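Local coordinates for protein DNA polymerase (PDB 5MDN) that probably catalyses template-directed DNA synthesis, adding deoxyribonucleotides from their triphosphates to a growing strand, as a member of the family B DNA polymerases, at residues A[307-311]-A[331-336]; A[190-194]-A[337-341]; A[165-169]-A[215-219]; A[233-238]-A[266-270]. One frame throughout, in Å; residues are numbered along the deposited sequence.

Interaction 1: A[307-311]-A[331-336]; sequences ERVLI and RYVLDD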
loop_
_atom_site.group_PDB
_atom_site.type_symbol
_atom_site.label_atom_id
_atom_site.label_comp_id
_atom_site.label_asym_id
_atom_site.label_seq_id
_atom_site.Cartn_x
_atom_site.Cartn_y
_atom_site.Cartn_z
ATOM N N GLU A 307 27.119 1.118 -5.495
ATOM C CA GLU A 307 27.642 0.183 -6.484
ATOM C C GLU A 307 26.795 0.154 -7.752
ATOM O O GLU A 307 26.756 -0.864 -8.451
ATOM C CB GLU A 307 27.758 -1.225 -5.897
ATOM C CG GLU A 307 28.590 -1.327 -4.628
ATOM C CD GLU A 307 28.645 -2.748 -4.092
ATOM O OE1 GLU A 307 28.335 -3.689 -4.862
ATOM O OE2 GLU A 307 28.999 -2.923 -2.904
ATOM N N ARG A 308 26.104 1.252 -8.055
ATOM C CA ARG A 308 25.054 1.263 -9.062
ATOM C C ARG A 308 25.099 2.568 -9.844
ATOM O O ARG A 308 25.418 3.628 -9.301
ATOM C CB ARG A 308 23.661 1.087 -8.430
ATOM C CG ARG A 308 22.522 1.224 -9.427
ATOM C CD ARG A 308 21.484 2.213 -8.930
ATOM N NE ARG A 308 20.290 2.228 -9.771
ATOM C CZ ARG A 308 19.203 1.496 -9.557
ATOM N NH1 ARG A 308 19.142 0.677 -8.516
ATOM N NH2 ARG A 308 18.172 1.588 -10.386
ATOM N N VAL A 309 24.784 2.470 -11.137
ATOM C CA VAL A 309 24.720 3.644 -11.996
ATOM C C VAL A 309 23.477 4.452 -11.648
ATOM O O VAL A 309 22.394 3.894 -11.427
ATOM C CB VAL A 309 24.721 3.214 -13.473
ATOM C CG1 VAL A 309 24.613 4.418 -14.387
ATOM C CG2 VAL A 309 25.969 2.404 -13.791
ATOM N N LEU A 310 23.621 5.775 -11.613
ATOM C CA LEU A 310 22.519 6.665 -11.252
ATOM C C LEU A 310 22.509 7.863 -12.192
ATOM O O LEU A 310 23.439 8.675 -12.183
ATOM C CB LEU A 310 22.628 7.123 -9.798
ATOM C CG LEU A 310 22.225 6.102 -8.735
ATOM C CD1 LEU A 310 22.451 6.668 -7.345
ATOM C CD2 LEU A 310 20.769 5.714 -8.923
ATOM N N ILE A 311 21.457 7.967 -12.997
ATOM C CA ILE A 311 21.241 9.109 -13.881
ATOM C C ILE A 311 20.215 10.031 -13.230
ATOM O O ILE A 311 19.222 9.546 -12.663
ATOM C CB ILE A 311 20.774 8.661 -15.279
ATOM C CG1 ILE A 311 21.953 8.290 -16.189
ATOM C CG2 ILE A 311 19.906 9.728 -15.944
ATOM C CD1 ILE A 311 22.767 7.120 -15.726
ATOM N N ARG A 331 22.535 0.695 -18.657
ATOM C CA ARG A 331 22.829 0.053 -17.379
ATOM C C ARG A 331 22.005 0.653 -16.249
ATOM O O ARG A 331 21.670 -0.047 -15.285
ATOM C CB ARG A 331 24.324 0.134 -17.077
ATOM C CG ARG A 331 24.717 -0.670 -15.858
ATOM C CD ARG A 331 25.821 -1.650 -16.199
ATOM N NE ARG A 331 25.856 -2.767 -15.258
ATOM C CZ ARG A 331 26.409 -3.947 -15.518
ATOM N NH1 ARG A 331 26.981 -4.171 -16.695
ATOM N NH2 ARG A 331 26.393 -4.906 -14.602
ATOM N N TYR A 332 21.675 1.941 -16.343
ATOM C CA TYR A 332 20.701 2.521 -15.426
ATOM C C TYR A 332 19.374 1.775 -15.514
ATOM O O TYR A 332 18.755 1.457 -14.492
ATOM C CB TYR A 332 20.515 4.008 -15.738
ATOM C CG TYR A 332 19.419 4.692 -14.947
ATOM C CD1 TYR A 332 19.614 5.061 -13.621
ATOM C CD2 TYR A 332 18.192 4.980 -15.532
ATOM C CE1 TYR A 332 18.613 5.688 -12.899
ATOM C CE2 TYR A 332 17.189 5.607 -14.820
ATOM C CZ TYR A 332 17.405 5.960 -13.503
ATOM O OH TYR A 332 16.410 6.583 -12.786
ATOM N N VAL A 333 18.919 1.497 -16.737
ATOM C CA VAL A 333 17.670 0.767 -16.926
ATOM C C VAL A 333 17.807 -0.672 -16.433
ATOM O O VAL A 333 16.877 -1.222 -15.830
ATOM C CB VAL A 333 17.244 0.837 -18.404
ATOM C CG1 VAL A 333 16.151 -0.160 -18.698
ATOM C CG2 VAL A 333 16.793 2.242 -18.757
ATOM N N LEU A 334 18.965 -1.302 -16.667
ATOM C CA LEU A 334 19.161 -2.671 -16.191
ATOM C C LEU A 334 19.211 -2.732 -14.669
ATOM O O LEU A 334 18.653 -3.654 -14.064
ATOM C CB LEU A 334 20.437 -3.283 -16.776
ATOM C CG LEU A 334 20.406 -3.952 -18.154
ATOM C CD1 LEU A 334 19.265 -4.960 -18.234
ATOM C CD2 LEU A 334 20.318 -2.949 -19.283
ATOM N N ASP A 335 19.875 -1.765 -14.033
ATOM C CA ASP A 335 19.896 -1.735 -12.575
ATOM C C ASP A 335 18.507 -1.491 -12.000
ATOM O O ASP A 335 18.208 -1.943 -10.890
ATOM C CB ASP A 335 20.879 -0.672 -12.085
ATOM C CG ASP A 335 22.326 -1.086 -12.280
ATOM O OD1 ASP A 335 22.588 -2.305 -12.367
ATOM O OD2 ASP A 335 23.202 -0.197 -12.343
ATOM N N ASP A 336 17.651 -0.774 -12.731
ATOM C CA ASP A 336 16.260 -0.625 -12.314
ATOM C C ASP A 336 15.539 -1.968 -12.311
ATOM O O ASP A 336 14.971 -2.382 -11.294
ATOM C CB ASP A 336 15.541 0.371 -13.226
ATOM C CG ASP A 336 15.815 1.814 -12.853
ATOM O OD1 ASP A 336 16.194 2.068 -11.692
ATOM O OD2 ASP A 336 15.643 2.699 -13.718
#

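Interaction 2: A[190-194]-A[337-341]; sequences AVKTS and VRSTL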
loop_
_atom_site.group_PDB
_atom_site.type_symbol
_atom_site.label_atom_id
_atom_site.label_comp_id
_atom_site.label_asym_id
_atom_site.label_seq_id
_atom_site.Cartn_x
_atom_site.Cartn_y
_atom_site.Cartn_z
ATOM N N ALA A 190 13.266 -2.433 -20.500
ATOM C CA ALA A 190 13.924 -3.672 -20.118
ATOM C C ALA A 190 12.933 -4.634 -19.480
ATOM O O ALA A 190 11.937 -4.225 -18.878
ATOM C CB ALA A 190 15.076 -3.412 -19.148
ATOM N N VAL A 191 13.220 -5.925 -19.619
ATOM C CA VAL A 191 12.457 -6.982 -18.971
ATOM C C VAL A 191 13.434 -7.959 -18.334
ATOM O O VAL A 191 14.520 -8.209 -18.871
ATOM C CB VAL A 191 11.518 -7.713 -19.958
ATOM C CG1 VAL A 191 10.493 -6.751 -20.541
ATOM C CG2 VAL A 191 12.316 -8.377 -21.076
ATOM N N LYS A 192 13.059 -8.492 -17.173
ATOM C CA LYS A 192 13.826 -9.530 -16.503
ATOM C C LYS A 192 12.851 -10.564 -15.962
ATOM O O LYS A 192 11.739 -10.229 -15.548
ATOM C CB LYS A 192 14.699 -8.956 -15.376
ATOM C CG LYS A 192 15.710 -9.944 -14.809
ATOM C CD LYS A 192 16.649 -9.280 -13.814
ATOM C CE LYS A 192 17.475 -10.314 -13.061
ATOM N NZ LYS A 192 18.495 -10.963 -13.929
ATOM N N THR A 193 13.279 -11.823 -15.964
ATOM C CA THR A 193 12.377 -12.948 -15.773
ATOM C C THR A 193 12.913 -13.870 -14.689
ATOM O O THR A 193 14.108 -13.887 -14.388
ATOM C CB THR A 193 12.182 -13.757 -17.068
ATOM O OG1 THR A 193 13.337 -14.573 -17.303
ATOM C CG2 THR A 193 11.974 -12.837 -18.259
ATOM N N SER A 194 11.998 -14.641 -14.101
ATOM C CA SER A 194 12.391 -15.597 -13.072
ATOM C C SER A 194 13.213 -16.742 -13.651
ATOM O O SER A 194 13.994 -17.367 -12.924
ATOM C CB SER A 194 11.152 -16.137 -12.360
ATOM O OG SER A 194 10.197 -16.618 -13.289
ATOM N N VAL A 337 15.548 -2.664 -13.452
ATOM C CA VAL A 337 14.784 -3.904 -13.572
ATOM C C VAL A 337 15.391 -5.011 -12.716
ATOM O O VAL A 337 14.666 -5.871 -12.201
ATOM C CB VAL A 337 14.663 -4.319 -15.052
ATOM C CG1 VAL A 337 16.004 -4.793 -15.608
ATOM C CG2 VAL A 337 13.597 -5.392 -15.221
ATOM N N ARG A 338 16.716 -5.016 -12.539
ATOM C CA ARG A 338 17.328 -5.996 -11.646
ATOM C C ARG A 338 16.931 -5.742 -10.198
ATOM O O ARG A 338 16.713 -6.689 -9.433
ATOM C CB ARG A 338 18.848 -5.987 -11.804
ATOM C CG ARG A 338 19.341 -6.810 -12.986
ATOM C CD ARG A 338 20.620 -6.247 -13.585
ATOM N NE ARG A 338 21.445 -7.294 -14.185
ATOM C CZ ARG A 338 22.426 -7.067 -15.052
ATOM N NH1 ARG A 338 22.706 -5.827 -15.431
ATOM N NH2 ARG A 338 23.124 -8.082 -15.546
ATOM N N SER A 339 16.842 -4.470 -9.799
ATOM C CA SER A 339 16.335 -4.148 -8.469
ATOM C C SER A 339 14.857 -4.504 -8.340
ATOM O O SER A 339 14.419 -4.988 -7.290
ATOM C CB SER A 339 16.561 -2.668 -8.168
ATOM O OG SER A 339 17.943 -2.368 -8.096
ATOM N N THR A 340 14.073 -4.256 -9.394
ATOM C CA THR A 340 12.642 -4.541 -9.347
ATOM C C THR A 340 12.384 -6.025 -9.116
ATOM O O THR A 340 11.581 -6.402 -8.255
ATOM C CB THR A 340 11.970 -4.071 -10.637
ATOM O OG1 THR A 340 12.131 -2.653 -10.774
ATOM C CG2 THR A 340 10.485 -4.407 -10.617
ATOM N N LEU A 341 13.060 -6.888 -9.879
ATOM C CA LEU A 341 12.925 -8.322 -9.648
ATOM C C LEU A 341 13.550 -8.731 -8.321
ATOM O O LEU A 341 13.085 -9.684 -7.685
ATOM C CB LEU A 341 13.554 -9.106 -10.802
ATOM C CG LEU A 341 13.279 -10.611 -10.795
ATOM C CD1 LEU A 341 11.783 -10.875 -10.833
ATOM C CD2 LEU A 341 13.975 -11.300 -11.958
#

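Interaction 3: A[165-169]-A[215-219]; sequences VLAFD and FVDFV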
loop_
_atom_site.group_PDB
_atom_site.type_symbol
_atom_site.label_atom_id
_atom_site.label_comp_id
_atom_site.label_asym_id
_atom_site.label_seq_id
_atom_site.Cartn_x
_atom_site.Cartn_y
_atom_site.Cartn_z
ATOM N N VAL A 165 7.490 -15.171 -13.295
ATOM C CA VAL A 165 7.471 -13.768 -12.904
ATOM C C VAL A 165 8.241 -12.960 -13.936
ATOM O O VAL A 165 9.310 -13.379 -14.401
ATOM C CB VAL A 165 8.063 -13.578 -11.494
ATOM C CG1 VAL A 165 7.920 -12.138 -11.039
ATOM C CG2 VAL A 165 7.397 -14.526 -10.506
ATOM N N LEU A 166 7.696 -11.800 -14.295
ATOM C CA LEU A 166 8.321 -10.890 -15.245
ATOM C C LEU A 166 8.389 -9.501 -14.628
ATOM O O LEU A 166 7.352 -8.910 -14.308
ATOM C CB LEU A 166 7.542 -10.846 -16.562
ATOM C CG LEU A 166 8.082 -9.866 -17.606
ATOM C CD1 LEU A 166 9.121 -10.537 -18.484
ATOM C CD2 LEU A 166 6.957 -9.274 -18.440
ATOM N N ALA A 167 9.605 -8.989 -14.462
ATOM C CA ALA A 167 9.830 -7.602 -14.085
ATOM C C ALA A 167 10.072 -6.770 -15.339
ATOM O O ALA A 167 10.675 -7.239 -16.308
ATOM C CB ALA A 167 11.019 -7.479 -13.131
ATOM N N PHE A 168 9.594 -5.529 -15.317
ATOM C CA PHE A 168 9.788 -4.644 -16.455
ATOM C C PHE A 168 9.946 -3.211 -15.973
ATOM O O PHE A 168 9.353 -2.804 -14.968
ATOM C CB PHE A 168 8.632 -4.760 -17.459
ATOM C CG PHE A 168 7.432 -3.920 -17.116
ATOM C CD1 PHE A 168 6.554 -4.309 -16.118
ATOM C CD2 PHE A 168 7.174 -2.748 -17.808
ATOM C CE1 PHE A 168 5.445 -3.537 -15.810
ATOM C CE2 PHE A 168 6.068 -1.972 -17.505
ATOM C CZ PHE A 168 5.204 -2.368 -16.505
ATOM N N ASP A 169 10.764 -2.456 -16.702
ATOM C CA ASP A 169 11.015 -1.050 -16.427
ATOM C C ASP A 169 11.055 -0.304 -17.751
ATOM O O ASP A 169 11.437 -0.867 -18.781
ATOM C CB ASP A 169 12.329 -0.859 -15.655
ATOM C CG ASP A 169 12.478 0.537 -15.092
ATOM O OD1 ASP A 169 11.731 0.888 -14.155
ATOM O OD2 ASP A 169 13.345 1.285 -15.589
ATOM N N PHE A 215 8.061 -5.690 -26.544
ATOM C CA PHE A 215 7.512 -5.956 -25.217
ATOM C C PHE A 215 6.319 -6.903 -25.297
ATOM O O PHE A 215 6.247 -7.894 -24.561
ATOM C CB PHE A 215 7.118 -4.645 -24.539
ATOM C CG PHE A 215 6.538 -4.821 -23.163
ATOM C CD1 PHE A 215 7.183 -5.605 -22.218
ATOM C CD2 PHE A 215 5.353 -4.196 -22.812
ATOM C CE1 PHE A 215 6.649 -5.766 -20.950
ATOM C CE2 PHE A 215 4.816 -4.354 -21.547
ATOM C CZ PHE A 215 5.465 -5.139 -20.615
ATOM N N VAL A 216 5.363 -6.601 -26.180
ATOM C CA VAL A 216 4.163 -7.427 -26.303
ATOM C C VAL A 216 4.533 -8.850 -26.705
ATOM O O VAL A 216 4.027 -9.826 -26.138
ATOM C CB VAL A 216 3.176 -6.793 -27.301
ATOM C CG1 VAL A 216 2.006 -7.725 -27.546
ATOM C CG2 VAL A 216 2.686 -5.452 -26.782
ATOM N N ASP A 217 5.422 -8.991 -27.692
ATOM C CA ASP A 217 5.820 -10.322 -28.142
ATOM C C ASP A 217 6.525 -11.098 -27.035
ATOM O O ASP A 217 6.346 -12.315 -26.915
ATOM C CB ASP A 217 6.711 -10.218 -29.379
ATOM C CG ASP A 217 5.925 -9.915 -30.639
ATOM O OD1 ASP A 217 4.782 -10.408 -30.753
ATOM O OD2 ASP A 217 6.449 -9.195 -31.517
ATOM N N PHE A 218 7.334 -10.415 -26.220
ATOM C CA PHE A 218 8.039 -11.108 -25.144
ATOM C C PHE A 218 7.070 -11.610 -24.078
ATOM O O PHE A 218 7.211 -12.736 -23.588
ATOM C CB PHE A 218 9.095 -10.194 -24.522
ATOM C CG PHE A 218 10.048 -10.914 -23.606
ATOM C CD1 PHE A 218 11.213 -11.477 -24.103
ATOM C CD2 PHE A 218 9.779 -11.033 -22.252
ATOM C CE1 PHE A 218 12.091 -12.142 -23.269
ATOM C CE2 PHE A 218 10.653 -11.698 -21.413
ATOM C CZ PHE A 218 11.810 -12.252 -21.921
ATOM N N VAL A 219 6.095 -10.781 -23.691
ATOM C CA VAL A 219 5.110 -11.204 -22.698
ATOM C C VAL A 219 4.335 -12.415 -23.201
ATOM O O VAL A 219 4.108 -13.379 -22.459
ATOM C CB VAL A 219 4.173 -10.034 -22.342
ATOM C CG1 VAL A 219 3.037 -10.511 -21.446
ATOM C CG2 VAL A 219 4.953 -8.916 -21.668
#

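Interaction 4: A[233-238]-A[266-270]; sequences NGFDWP and GHWSV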
loop_
_atom_site.group_PDB
_atom_site.type_symbol
_atom_site.label_atom_id
_atom_site.label_comp_id
_atom_site.label_asym_id
_atom_site.label_seq_id
_atom_site.Cartn_x
_atom_site.Cartn_y
_atom_site.Cartn_z
ATOM N N ASN A 233 1.582 0.960 -12.003
ATOM C CA ASN A 233 0.219 1.476 -12.068
ATOM C C ASN A 233 0.201 2.997 -12.161
ATOM O O ASN A 233 -0.704 3.568 -12.778
ATOM C CB ASN A 233 -0.584 1.011 -10.851
ATOM C CG ASN A 233 -0.895 -0.475 -10.884
ATOM O OD1 ASN A 233 -0.914 -1.097 -11.948
ATOM N ND2 ASN A 233 -1.145 -1.052 -9.714
ATOM N N GLY A 234 1.182 3.665 -11.561
ATOM C CA GLY A 234 1.196 5.116 -11.539
ATOM C C GLY A 234 1.594 5.746 -12.861
ATOM O O GLY A 234 0.956 6.701 -13.313
ATOM N N PHE A 235 2.654 5.233 -13.486
ATOM C CA PHE A 235 3.180 5.827 -14.711
ATOM C C PHE A 235 3.221 4.840 -15.871
ATOM O O PHE A 235 2.645 5.120 -16.928
ATOM C CB PHE A 235 4.578 6.407 -14.457
ATOM C CG PHE A 235 5.129 7.187 -15.621
ATOM C CD1 PHE A 235 5.866 6.557 -16.612
ATOM C CD2 PHE A 235 4.914 8.554 -15.722
ATOM C CE1 PHE A 235 6.374 7.270 -17.682
ATOM C CE2 PHE A 235 5.420 9.275 -16.791
ATOM C CZ PHE A 235 6.152 8.631 -17.771
ATOM N N ASP A 236 3.915 3.708 -15.715
ATOM C CA ASP A 236 4.265 2.860 -16.853
ATOM C C ASP A 236 3.032 2.421 -17.637
ATOM O O ASP A 236 2.920 2.685 -18.839
ATOM C CB ASP A 236 5.063 1.646 -16.374
ATOM C CG ASP A 236 6.425 2.025 -15.824
ATOM O OD1 ASP A 236 6.719 3.235 -15.731
ATOM O OD2 ASP A 236 7.207 1.110 -15.490
ATOM N N TRP A 237 2.098 1.735 -16.976
ATOM C CA TRP A 237 0.910 1.256 -17.683
ATOM C C TRP A 237 0.078 2.386 -18.277
ATOM O O TRP A 237 -0.302 2.281 -19.456
ATOM C CB TRP A 237 0.068 0.365 -16.764
ATOM C CG TRP A 237 0.631 -1.013 -16.564
ATOM C CD1 TRP A 237 0.898 -1.623 -15.373
ATOM C CD2 TRP A 237 0.994 -1.952 -17.586
ATOM N NE1 TRP A 237 1.404 -2.881 -15.589
ATOM C CE2 TRP A 237 1.474 -3.108 -16.938
ATOM C CE3 TRP A 237 0.961 -1.928 -18.984
ATOM C CZ2 TRP A 237 1.917 -4.228 -17.640
ATOM C CZ3 TRP A 237 1.402 -3.040 -19.678
ATOM C CH2 TRP A 237 1.873 -4.174 -19.006
ATOM N N PRO A 238 -0.258 3.462 -17.553
ATOM C CA PRO A 238 -0.980 4.567 -18.209
ATOM C C PRO A 238 -0.252 5.140 -19.412
ATOM O O PRO A 238 -0.904 5.553 -20.379
ATOM C CB PRO A 238 -1.126 5.609 -17.093
ATOM C CG PRO A 238 -1.038 4.840 -15.835
ATOM C CD PRO A 238 -0.122 3.685 -16.100
ATOM N N GLY A 266 -7.192 2.351 -8.800
ATOM C CA GLY A 266 -6.225 2.782 -9.785
ATOM C C GLY A 266 -5.276 1.705 -10.256
ATOM O O GLY A 266 -4.346 2.009 -11.010
ATOM N N HIS A 267 -5.474 0.458 -9.834
ATOM C CA HIS A 267 -4.640 -0.628 -10.321
ATOM C C HIS A 267 -5.010 -0.959 -11.763
ATOM O O HIS A 267 -6.113 -0.670 -12.233
ATOM C CB HIS A 267 -4.783 -1.866 -9.433
ATOM C CG HIS A 267 -5.763 -2.877 -9.945
ATOM N ND1 HIS A 267 -7.105 -2.842 -9.630
ATOM C CD2 HIS A 267 -5.593 -3.962 -10.736
ATOM C CE1 HIS A 267 -7.719 -3.857 -10.210
ATOM N NE2 HIS A 267 -6.824 -4.552 -10.889
ATOM N N TRP A 268 -4.066 -1.572 -12.469
ATOM C CA TRP A 268 -4.240 -1.912 -13.875
ATOM C C TRP A 268 -4.399 -3.418 -14.009
ATOM O O TRP A 268 -3.520 -4.180 -13.589
ATOM C CB TRP A 268 -3.066 -1.407 -14.711
ATOM C CG TRP A 268 -3.189 0.044 -15.039
ATOM C CD1 TRP A 268 -2.994 1.097 -14.192
ATOM C CD2 TRP A 268 -3.573 0.607 -16.298
ATOM N NE1 TRP A 268 -3.216 2.281 -14.852
ATOM C CE2 TRP A 268 -3.575 2.007 -16.146
ATOM C CE3 TRP A 268 -3.907 0.064 -17.542
ATOM C CZ2 TRP A 268 -3.897 2.869 -17.190
ATOM C CZ3 TRP A 268 -4.229 0.922 -18.577
ATOM C CH2 TRP A 268 -4.221 2.308 -18.394
ATOM N N SER A 269 -5.520 -3.840 -14.589
ATOM C CA SER A 269 -5.832 -5.252 -14.745
ATOM C C SER A 269 -5.211 -5.789 -16.027
ATOM O O SER A 269 -5.334 -5.177 -17.093
ATOM C CB SER A 269 -7.347 -5.469 -14.762
ATOM O OG SER A 269 -7.665 -6.794 -15.150
ATOM N N VAL A 270 -4.544 -6.933 -15.917
ATOM C CA VAL A 270 -4.066 -7.695 -17.063
ATOM C C VAL A 270 -4.702 -9.072 -16.929
ATOM O O VAL A 270 -4.245 -9.899 -16.131
ATOM C CB VAL A 270 -2.537 -7.774 -17.118
ATOM C CG1 VAL A 270 -2.089 -8.465 -18.390
ATOM C CG2 VAL A 270 -1.927 -6.384 -17.022
#

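Interaction 1: A[307-311]-A[331-336]
D335 OD2 accepts a weak hydrogen bond from V309 N at 3.3 Å, tying the loop 307-311 to the helical segment 331-336. R308 CG lies against the same carboxylate, and the arginine chain then runs past D335 in the opposite direction. CG stands anti to the backbone N of R308 (chi1 175°), and a bend at chi2 carries the guanidinium along the helix. One face of it rests on D335 CB, 3.7 Å above the plane, while NH2 forms a salt bridge with D336 OD1 at its edge, though the modelled separation is doubtfully short. NE turns back to give V309 O a weak bond within the loop. Y332 and D336 have the Y-x3-D spacing of the Exo III motif of family B 3'-5' exonucleases, and D336 lies beside D169, a magnesium ligand seen for this protein. The Y332 ring is enclosed from both faces: D336 OD2 lies over one, offset toward the rim, and I311 CB over the other in a CH-pi contact, 4.2 Å from the centroid. V309 O meets the ring edge. Were R308 replaced by an alanine, D335 CB would probably lose its cover and the D336 carboxylate its nearby positive charge.

Interaction 2: A[190-194]-A[337-341]
V337 and L341, one helical turn apart, press on strand residues A190 and K192, and here the contact is closest. The two methyls of V337 divide the work. CG1 meets A190 CB at 3.9 Å, while CG2, anti to the backbone N, reaches the K192 backbone and packs on K192 CB at 3.7 Å. L341 uses a single branch: its CD2 sits 3.6 Å from K192 CG and touches T193 O as well, so one methyl fills the angle between the lysine chain and the strand backbone. K192 is extended through its first three torsions and crosses both L341 and R338 at about a right angle. Its methylenes thereby lie between the two helix side chains, with CD 3.7 Å from R338 CG.

Farther out the contact becomes looser and polar. K192 turns at chi4 (71°) to bring NZ to E198 OE2, outside the two segments, with which it forms a salt bridge; R338 NE lies at a long, weak ion-pair distance from that same E198 oxygen. S194, exposed, comes near L341 CD2 with its backbone N, at the limit of contact, and its OG bonds instead to V165 N.

The axes of 190-193 and 337-341 approach to 8.3 Å and run at 35° to each other. A190 and K192 point to this helix, while V191 and T193 turn to helix 209-222 on the other face of the sheet. The mixed sheet, with helices 326-356 and 209-222 on its two faces, is consistent with the RNase H-like fold of the family B exonuclease domain.

Interaction 3: A[165-169]-A[215-219]
L166 reaches the helical segment 215-219 with both ends of its fork. CD1 comes in at the edge of the F218 ring, near its plane, 3.5 Å from CE2. CD2 packs 3.8 Å from V219 CG2 and, more distantly, meets F215 CE1. With CG anti to the backbone N (chi1 177°), the two methyls are directed at F218 on one branch and at V219 and F215 on the other.

F215 is the helix's main contribution. Its CZ lies over one face of the F168 ring, 4.1 Å from F168 CD2 and offset toward the rim. The planes are only 26° apart, but the rings are slid past each other with centroids separated by 5.4 Å, so the overlap is slight and the pair is better read as apolar packing than as a full stack. F215 CE1 also approaches F168 CB.

The contact is entirely apolar across the two segments, and the helix runs nearly antiparallel to the strand. Strand 165-172 is the middle strand of the five-stranded exonuclease sheet: L166 and F168 face helix 209-222, A167 packs on helix 326-356 on the other face, and the F168 ring also meets W237 of helix 232-247.

Interaction 4: A[233-238]-A[266-270]
W268 packs against the helical segment 233-238 and has more surface buried here than any other residue of the two segments. W237 CB sits over one face of its indole in a CH-pi contact, 3.8 Å from the centroid of the five-membered ring. P238 continues along the ring system, CG 3.7 Å from W268 CZ2. The two tryptophans are near parallel (25°) but slid apart, so they barely overlap, and W237 CZ2 reaches only loosely to V270 CG2. At the other end N233 slides past W268, its OD1 taking a weak hydrogen bond of 3.2 Å from W268 N while ND2 lies beside H267 CB. A valine in place of W268 would probably open a gap against W237 CB and the P238 ring and lose the CH-pi contact.

A second shell fixes these groups. N275 binds W237 NE1 and W268 O and adds a weak bond to N233 OD1; D277 takes N233 N, and N280 weakly holds N233 ND2. H267 ND1 bonds to V264 O.

Helix 232-247, with a wide pi-type turn at 233-236, carries D236, a magnesium ligand seen for this protein, toward strand 165-172. Strand 268-269 pairs with 261-262, and H267 touches D363 of helix 362-365, which binds magnesium with D7.

Overall arrangement
Interactions 2 and 3 share one sheet: strands 186-193 and 165-172 are neighbours in it, the centres of the two interactions are about 9 Å apart, and helices 326-356 and 209-222 lie on its two faces. Interaction 1, centred about 12 Å from interaction 2, uses the immediately preceding residues of the same long helix. Interaction 4 is centred about 14 Å from interaction 3, joined through F168 and F215 packing on W237. Along the chain, interaction 3 closes first, then 4, then 1; interaction 2 crosses interaction 3, encloses 4 and 1, and closes last. Together they bring D169, D236 and D336 from distant segments into one region, consistent with the 3'-5' exonuclease site of this domain.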